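Local atomic coordinates of putative silent information regulator 2 (Leishmania infantum, PDB entry 5OL0), a protein that probably removes acetyl groups from protein lysines in an NAD-dependent reaction, as a zinc-binding sirtuin thought to regulate gene expression. Residues V40-S45 with T125-G130; I36-G41 with I215-S220. All blocks are in the same frame, centred on the assembly; numbering follows the deposited sequence.

Interaction 1: residues V40-S45 with T125-G130; sequences VGAGAS and TQNIDG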
ATOM      1  N   VAL A  40       0.867   2.428   3.323  1.00 24.80           N
ATOM      2  CA  VAL A  40      -0.172   2.692   2.389  1.00 25.93           C
ATOM      3  C   VAL A  40      -0.910   1.425   2.046  1.00 28.31           C
ATOM      4  O   VAL A  40      -0.275   0.427   1.796  1.00 27.61           O
ATOM      5  CB  VAL A  40       0.415   3.293   1.084  1.00 28.80           C
ATOM      6  CG1 VAL A  40      -0.724   3.738   0.185  1.00 30.67           C
ATOM      7  CG2 VAL A  40       1.289   4.493   1.366  1.00 29.08           C
ATOM      8  N   GLY A  41      -2.244   1.460   2.016  1.00 28.99           N
ATOM      9  CA  GLY A  41      -3.042   0.314   1.545  1.00 27.72           C
ATOM     10  C   GLY A  41      -4.160   0.711   0.585  1.00 28.99           C
ATOM     11  O   GLY A  41      -4.196   1.830   0.126  1.00 26.81           O
ATOM     12  N   ALA A  42      -5.139  -0.183   0.389  1.00 30.54           N
ATOM     13  CA  ALA A  42      -6.125  -0.089  -0.687  1.00 30.00           C
ATOM     14  C   ALA A  42      -6.993   1.186  -0.561  1.00 29.58           C
ATOM     15  O   ALA A  42      -7.387   1.767  -1.569  1.00 29.63           O
ATOM     16  CB  ALA A  42      -7.014  -1.312  -0.696  1.00 28.77           C
ATOM     17  N   GLY A  43      -7.248   1.610   0.665  1.00 29.05           N
ATOM     18  CA  GLY A  43      -8.019   2.850   0.904  1.00 28.84           C
ATOM     19  C   GLY A  43      -7.471   4.106   0.239  1.00 29.58           C
ATOM     20  O   GLY A  43      -8.260   4.943  -0.144  1.00 29.23           O
ATOM     21  N   ALA A  44      -6.141   4.204   0.065  1.00 25.13           N
ATOM     22  CA  ALA A  44      -5.438   5.329  -0.564  1.00 30.32           C
ATOM     23  C   ALA A  44      -5.671   5.464  -2.044  1.00 29.52           C
ATOM     24  O   ALA A  44      -5.439   6.518  -2.627  1.00 33.42           O
ATOM     25  CB  ALA A  44      -3.930   5.176  -0.334  1.00 30.01           C
ATOM     26  N   SER A  45      -6.050   4.371  -2.684  1.00 28.24           N
ATOM     27  CA  SER A  45      -6.147   4.384  -4.135  1.00 30.97           C
ATOM     28  C   SER A  45      -7.576   4.288  -4.707  1.00 34.43           C
ATOM     29  O   SER A  45      -7.742   4.424  -5.935  1.00 33.05           O
ATOM     30  CB  SER A  45      -5.293   3.273  -4.672  1.00 29.60           C
ATOM     31  OG  SER A  45      -3.961   3.577  -4.328  1.00 33.63           O
ATOM     32  N   THR A 125       4.227   0.257   0.919  1.00 25.75           N
ATOM     33  CA  THR A 125       2.864   0.109   0.390  1.00 27.49           C
ATOM     34  C   THR A 125       2.538  -1.366   0.213  1.00 25.18           C
ATOM     35  O   THR A 125       3.356  -2.152  -0.188  1.00 28.56           O
ATOM     36  CB  THR A 125       2.712   0.852  -0.946  1.00 28.75           C
ATOM     37  OG1 THR A 125       1.383   0.722  -1.441  1.00 28.39           O
ATOM     38  CG2 THR A 125       3.710   0.367  -2.046  1.00 30.22           C
ATOM     39  N   GLN A 126       1.346  -1.750   0.567  1.00 26.84           N
ATOM     40  CA  GLN A 126       0.846  -3.051   0.253  1.00 29.95           C
ATOM     41  C   GLN A 126       0.018  -3.042  -1.046  1.00 31.19           C
ATOM     42  O   GLN A 126      -0.371  -4.089  -1.517  1.00 28.38           O
ATOM     43  CB  GLN A 126       0.036  -3.608   1.424  1.00 34.38           C
ATOM     44  CG  GLN A 126      -1.196  -2.900   1.880  1.00 30.92           C
ATOM     45  CD  GLN A 126      -1.801  -3.613   3.093  1.00 36.46           C
ATOM     46  OE1 GLN A 126      -1.976  -4.807   3.098  1.00 40.31           O
ATOM     47  NE2 GLN A 126      -2.099  -2.905   4.072  1.00 31.59           N
ATOM     48  N   ASN A 127      -0.159  -1.878  -1.660  1.00 27.94           N
ATOM     49  CA  ASN A 127      -0.853  -1.780  -2.930  1.00 29.54           C
ATOM     50  C   ASN A 127       0.065  -2.283  -4.064  1.00 31.32           C
ATOM     51  O   ASN A 127       1.335  -2.238  -3.988  1.00 26.28           O
ATOM     52  CB  ASN A 127      -1.307  -0.347  -3.185  1.00 30.75           C
ATOM     53  CG  ASN A 127      -2.395   0.107  -2.253  1.00 32.20           C
ATOM     54  OD1 ASN A 127      -3.107  -0.720  -1.626  1.00 31.70           O
ATOM     55  ND2 ASN A 127      -2.611   1.446  -2.211  1.00 30.28           N
ATOM     56  N   ILE A 128      -0.579  -2.753  -5.131  1.00 30.24           N
ATOM     57  CA  ILE A 128       0.163  -3.281  -6.278  1.00 30.35           C
ATOM     58  C   ILE A 128      -0.075  -2.415  -7.484  1.00 33.36           C
ATOM     59  O   ILE A 128       0.124  -2.848  -8.607  1.00 31.90           O
ATOM     60  CB  ILE A 128      -0.208  -4.740  -6.505  1.00 31.50           C
ATOM     61  CG1 ILE A 128      -1.699  -4.938  -6.881  1.00 34.95           C
ATOM     62  CG2 ILE A 128       0.107  -5.508  -5.247  1.00 31.48           C
ATOM     63  CD1 ILE A 128      -2.075  -6.415  -6.994  1.00 36.95           C
ATOM     64  N   ASP A 129      -0.479  -1.164  -7.242  1.00 31.06           N
ATOM     65  CA  ASP A 129      -0.871  -0.278  -8.333  1.00 30.60           C
ATOM     66  C   ASP A 129       0.256   0.604  -8.843  1.00 31.67           C
ATOM     67  O   ASP A 129       0.034   1.376  -9.736  1.00 30.68           O
ATOM     68  CB  ASP A 129      -2.114   0.532  -7.934  1.00 29.37           C
ATOM     69  CG  ASP A 129      -1.941   1.353  -6.621  1.00 33.45           C
ATOM     70  OD1 ASP A 129      -0.795   1.782  -6.316  1.00 30.39           O
ATOM     71  OD2 ASP A 129      -2.979   1.572  -5.898  1.00 34.17           O
ATOM     72  N   GLY A 130       1.437   0.579  -8.218  1.00 30.58           N
ATOM     73  CA  GLY A 130       2.531   1.462  -8.610  1.00 31.96           C
ATOM     74  C   GLY A 130       2.317   2.984  -8.506  1.00 32.28           C
ATOM     75  O   GLY A 130       3.129   3.784  -9.009  1.00 27.54           O
TER
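V40 and T125 meet as neighbours on adjacent parallel strands of the sirtuin Rossmann fold, and past them the two chains diverge into two sirtuin loops, 41-45 with the sequence GAGAS and 125-129 with TQNID. The two side chains slant across each other, with V40 CB 3.7 Å from T125 OG1. T125 OG1 accepts from N127 N at 3.0 Å, making an ST turn, and hydrogen-bonds E132. V40 O receives Q126 N at 3.0 Å in a nearly straight bond, the last ladder rung between the strands.

N127 bridges the two loops where they move apart. Its CG lies beside its own backbone N (chi1 -68°), and the amide reaches across to the turn, where N127 ND2 gives a weak hydrogen bond to G41 O at 2.8 Å, bent to 144° at the hydrogen. V40 CG1 comes up to N127 ND2 at 3.8 Å, the two side chains crossing at about a right angle. G41 O also accepts from A44 N, so one carbonyl ties the turn to itself and to the opposing loop.

Q126 extends along G41, its CG packing 3.7 Å from G41 CA. Its backbone O bonds ND1 of H146, the probable proton acceptor. Residues 126-129 probably contribute to NAD binding, as in a close relative.

At the far end D129 faces S45. OD1 of the carboxylate accepts from L131 N at the start of helix 131-134, which would help fix its rotation, and S45 OG has a second partner in H108. The S45 OG hydroxyl gives its hydrogen to D129 OD2 at 2.7 Å, arriving on the syn side and 23° out of the carboxylate plane.

Interaction 2: residues I36-G41 with I215-S220; sequences ILVLVG and IIIGTS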
ATOM      1  N   ILE A  36       9.627  10.017   9.126  1.00 27.63           N
ATOM      2  CA  ILE A  36       8.200   9.646   9.035  1.00 27.37           C
ATOM      3  C   ILE A  36       8.119   8.350   8.198  1.00 26.89           C
ATOM      4  O   ILE A  36       8.550   8.318   7.060  1.00 26.12           O
ATOM      5  CB  ILE A  36       7.288  10.700   8.410  1.00 27.44           C
ATOM      6  CG1 ILE A  36       7.408  12.014   9.191  1.00 29.00           C
ATOM      7  CG2 ILE A  36       5.834  10.206   8.364  1.00 25.84           C
ATOM      8  CD1 ILE A  36       6.682  13.217   8.582  1.00 29.57           C
ATOM      9  N   LEU A  37       7.558   7.304   8.803  1.00 25.42           N
ATOM     10  CA  LEU A  37       7.270   6.066   8.089  1.00 27.25           C
ATOM     11  C   LEU A  37       5.823   6.141   7.615  1.00 27.47           C
ATOM     12  O   LEU A  37       4.920   6.331   8.415  1.00 27.16           O
ATOM     13  CB  LEU A  37       7.469   4.893   9.016  1.00 29.19           C
ATOM     14  CG  LEU A  37       7.093   3.517   8.470  1.00 27.57           C
ATOM     15  CD1 LEU A  37       8.069   3.084   7.412  1.00 28.31           C
ATOM     16  CD2 LEU A  37       7.095   2.529   9.602  1.00 30.59           C
ATOM     17  N   VAL A  38       5.623   6.022   6.311  1.00 27.24           N
ATOM     18  CA  VAL A  38       4.285   6.062   5.774  1.00 28.26           C
ATOM     19  C   VAL A  38       3.999   4.688   5.271  1.00 25.30           C
ATOM     20  O   VAL A  38       4.778   4.114   4.497  1.00 27.74           O
ATOM     21  CB  VAL A  38       4.161   7.082   4.618  1.00 28.40           C
ATOM     22  CG1 VAL A  38       2.692   7.166   4.092  1.00 30.62           C
ATOM     23  CG2 VAL A  38       4.601   8.445   5.078  1.00 29.50           C
ATOM     24  N   LEU A  39       2.879   4.160   5.705  1.00 25.09           N
ATOM     25  CA  LEU A  39       2.306   2.905   5.205  1.00 25.21           C
ATOM     26  C   LEU A  39       1.026   3.142   4.435  1.00 25.17           C
ATOM     27  O   LEU A  39       0.145   3.903   4.878  1.00 21.89           O
ATOM     28  CB  LEU A  39       1.947   1.986   6.383  1.00 26.17           C
ATOM     29  CG  LEU A  39       3.022   1.825   7.436  1.00 29.69           C
ATOM     30  CD1 LEU A  39       2.601   0.808   8.477  1.00 27.71           C
ATOM     31  CD2 LEU A  39       4.350   1.393   6.827  1.00 31.24           C
ATOM     32  N   VAL A  40       0.867   2.428   3.323  1.00 24.80           N
ATOM     33  CA  VAL A  40      -0.172   2.692   2.389  1.00 25.93           C
ATOM     34  C   VAL A  40      -0.910   1.425   2.046  1.00 28.31           C
ATOM     35  O   VAL A  40      -0.275   0.427   1.796  1.00 27.61           O
ATOM     36  CB  VAL A  40       0.415   3.293   1.084  1.00 28.80           C
ATOM     37  CG1 VAL A  40      -0.724   3.738   0.185  1.00 30.67           C
ATOM     38  CG2 VAL A  40       1.289   4.493   1.366  1.00 29.08           C
ATOM     39  N   GLY A  41      -2.244   1.460   2.016  1.00 28.99           N
ATOM     40  CA  GLY A  41      -3.042   0.314   1.545  1.00 27.72           C
ATOM     41  C   GLY A  41      -4.160   0.711   0.585  1.00 28.99           C
ATOM     42  O   GLY A  41      -4.196   1.830   0.126  1.00 26.81           O
ATOM     43  N   ILE A 215       2.345   7.092   9.824  1.00 25.38           N
ATOM     44  CA  ILE A 215       1.077   7.527   9.278  1.00 26.78           C
ATOM     45  C   ILE A 215       0.693   6.378   8.392  1.00 28.57           C
ATOM     46  O   ILE A 215       1.465   5.973   7.493  1.00 26.58           O
ATOM     47  CB  ILE A 215       1.216   8.798   8.397  1.00 29.43           C
ATOM     48  CG1 ILE A 215       1.823   9.960   9.203  1.00 28.48           C
ATOM     49  CG2 ILE A 215      -0.139   9.190   7.819  1.00 28.27           C
ATOM     50  CD1 ILE A 215       2.011  11.246   8.378  1.00 30.23           C
ATOM     51  N   ILE A 216      -0.495   5.835   8.653  1.00 25.60           N
ATOM     52  CA  ILE A 216      -0.916   4.558   8.132  1.00 24.69           C
ATOM     53  C   ILE A 216      -2.200   4.842   7.387  1.00 28.81           C
ATOM     54  O   ILE A 216      -3.223   5.162   8.023  1.00 26.56           O
ATOM     55  CB  ILE A 216      -1.208   3.590   9.307  1.00 25.23           C
ATOM     56  CG1 ILE A 216       0.022   3.458  10.172  1.00 28.74           C
ATOM     57  CG2 ILE A 216      -1.788   2.231   8.828  1.00 27.68           C
ATOM     58  CD1 ILE A 216      -0.226   2.764  11.523  1.00 29.18           C
ATOM     59  N   ILE A 217      -2.151   4.794   6.050  1.00 27.54           N
ATOM     60  CA  ILE A 217      -3.264   5.298   5.254  1.00 26.06           C
ATOM     61  C   ILE A 217      -3.936   4.199   4.471  1.00 29.25           C
ATOM     62  O   ILE A 217      -3.398   3.684   3.436  1.00 25.98           O
ATOM     63  CB  ILE A 217      -2.822   6.380   4.271  1.00 27.75           C
ATOM     64  CG1 ILE A 217      -1.931   7.396   5.005  1.00 26.96           C
ATOM     65  CG2 ILE A 217      -4.078   6.949   3.572  1.00 27.79           C
ATOM     66  CD1 ILE A 217      -1.372   8.528   4.176  1.00 28.14           C
ATOM     67  N   GLY A 218      -5.159   3.875   4.922  1.00 28.51           N
ATOM     68  CA  GLY A 218      -6.021   3.015   4.129  1.00 26.45           C
ATOM     69  C   GLY A 218      -5.617   1.565   4.120  1.00 27.98           C
ATOM     70  O   GLY A 218      -5.937   0.845   3.180  1.00 27.38           O
ATOM     71  N   THR A 219      -4.899   1.123   5.145  1.00 31.36           N
ATOM     72  CA  THR A 219      -4.420  -0.248   5.178  1.00 35.95           C
ATOM     73  C   THR A 219      -5.277  -1.169   6.048  1.00 42.38           C
ATOM     74  O   THR A 219      -5.902  -0.719   7.001  1.00 39.69           O
ATOM     75  CB  THR A 219      -3.011  -0.358   5.770  1.00 37.84           C
ATOM     76  OG1 THR A 219      -2.662  -1.745   5.726  1.00 45.64           O
ATOM     77  CG2 THR A 219      -2.997  -0.037   7.257  1.00 37.80           C
ATOM     78  N   SER A 220      -5.129  -2.474   5.859  1.00 48.75           N
ATOM     79  CA  SER A 220      -5.973  -3.411   6.619  1.00 57.19           C
ATOM     80  C   SER A 220      -5.450  -3.888   8.005  1.00 56.58           C
ATOM     81  O   SER A 220      -6.265  -4.152   8.925  1.00 61.63           O
ATOM     82  CB  SER A 220      -6.329  -4.639   5.724  1.00 60.53           C
ATOM     83  OG  SER A 220      -5.200  -5.412   5.352  1.00 44.05           O
TER
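Between L37-G41 and I215-I217 the flat groups are peptide units, which meet edge to edge: L37 O, L39 N, L39 O and G41 N point across to I215 N, I215 O, I217 N and I217 O. The sheet face carrying V38, V40, I215 and I217 lies against helix 106-116, through I111, L114 and V107. The face carrying L39 and I216 is covered by a loop containing L229 and P230.

The strands run parallel: the axes of segments 36-40 and 215-217 come within 4.8 Å and their directions differ by 13°. I215 makes the first two rungs, I215 N to L37 O at 3.0 Å and L39 N to I215 O at 2.9 Å. I217 does the same two residues on, with I217 N to L39 O the shortest of the four at 2.7 Å and almost straight. G41 N closes the ladder on I217 O, approaching tilted out of the carbonyl plane.

Branched aliphatic side chains fill in around these bonds. As bridge partners on one face, L39 and I216 lie side by side, and their similar chi1 (-48° and -57°) brings L39 CD1 to 4.1 Å from I216 CG1. On the helix-covered side I36 crosses I215 obliquely, and I36 CG2 meets I215 CD1 at 4.0 Å.

Beyond the last rung the partner strand turns at G218, which has a positive phi. G41 carries no side chain, and its CA can therefore approach T219 CA to 3.9 Å. Residues 218-220 are probable NAD ligands by analogy with a close relative. The two strands are the central pair of the 3-2-1-4-5-6 parallel sheet of the Rossmann-like sirtuin domain, whose loops at the C-terminal ends of the strands form the probable NAD site.

In the fold
Interactions 1 and 2 lie on the two hydrogen-bonding edges of one strand. Strand 36-40 runs through the middle of the six-stranded parallel sheet, between 120-125 and 213-217, and V40 and G41 belong to both contacts, whose centres are about 9 Å apart. Along the chain 36-45 comes first, then 125-130, then 215-220, so segments distant in sequence converge where all three strands end. There the loops also join directly: G43 N lies 2.9 Å from G218 O, a probable hydrogen bond. Together the contacts draw residues 126-129 and 218-220 around the 41-45 turn, forming part of the probable NAD site at the C-terminal ends of the strands.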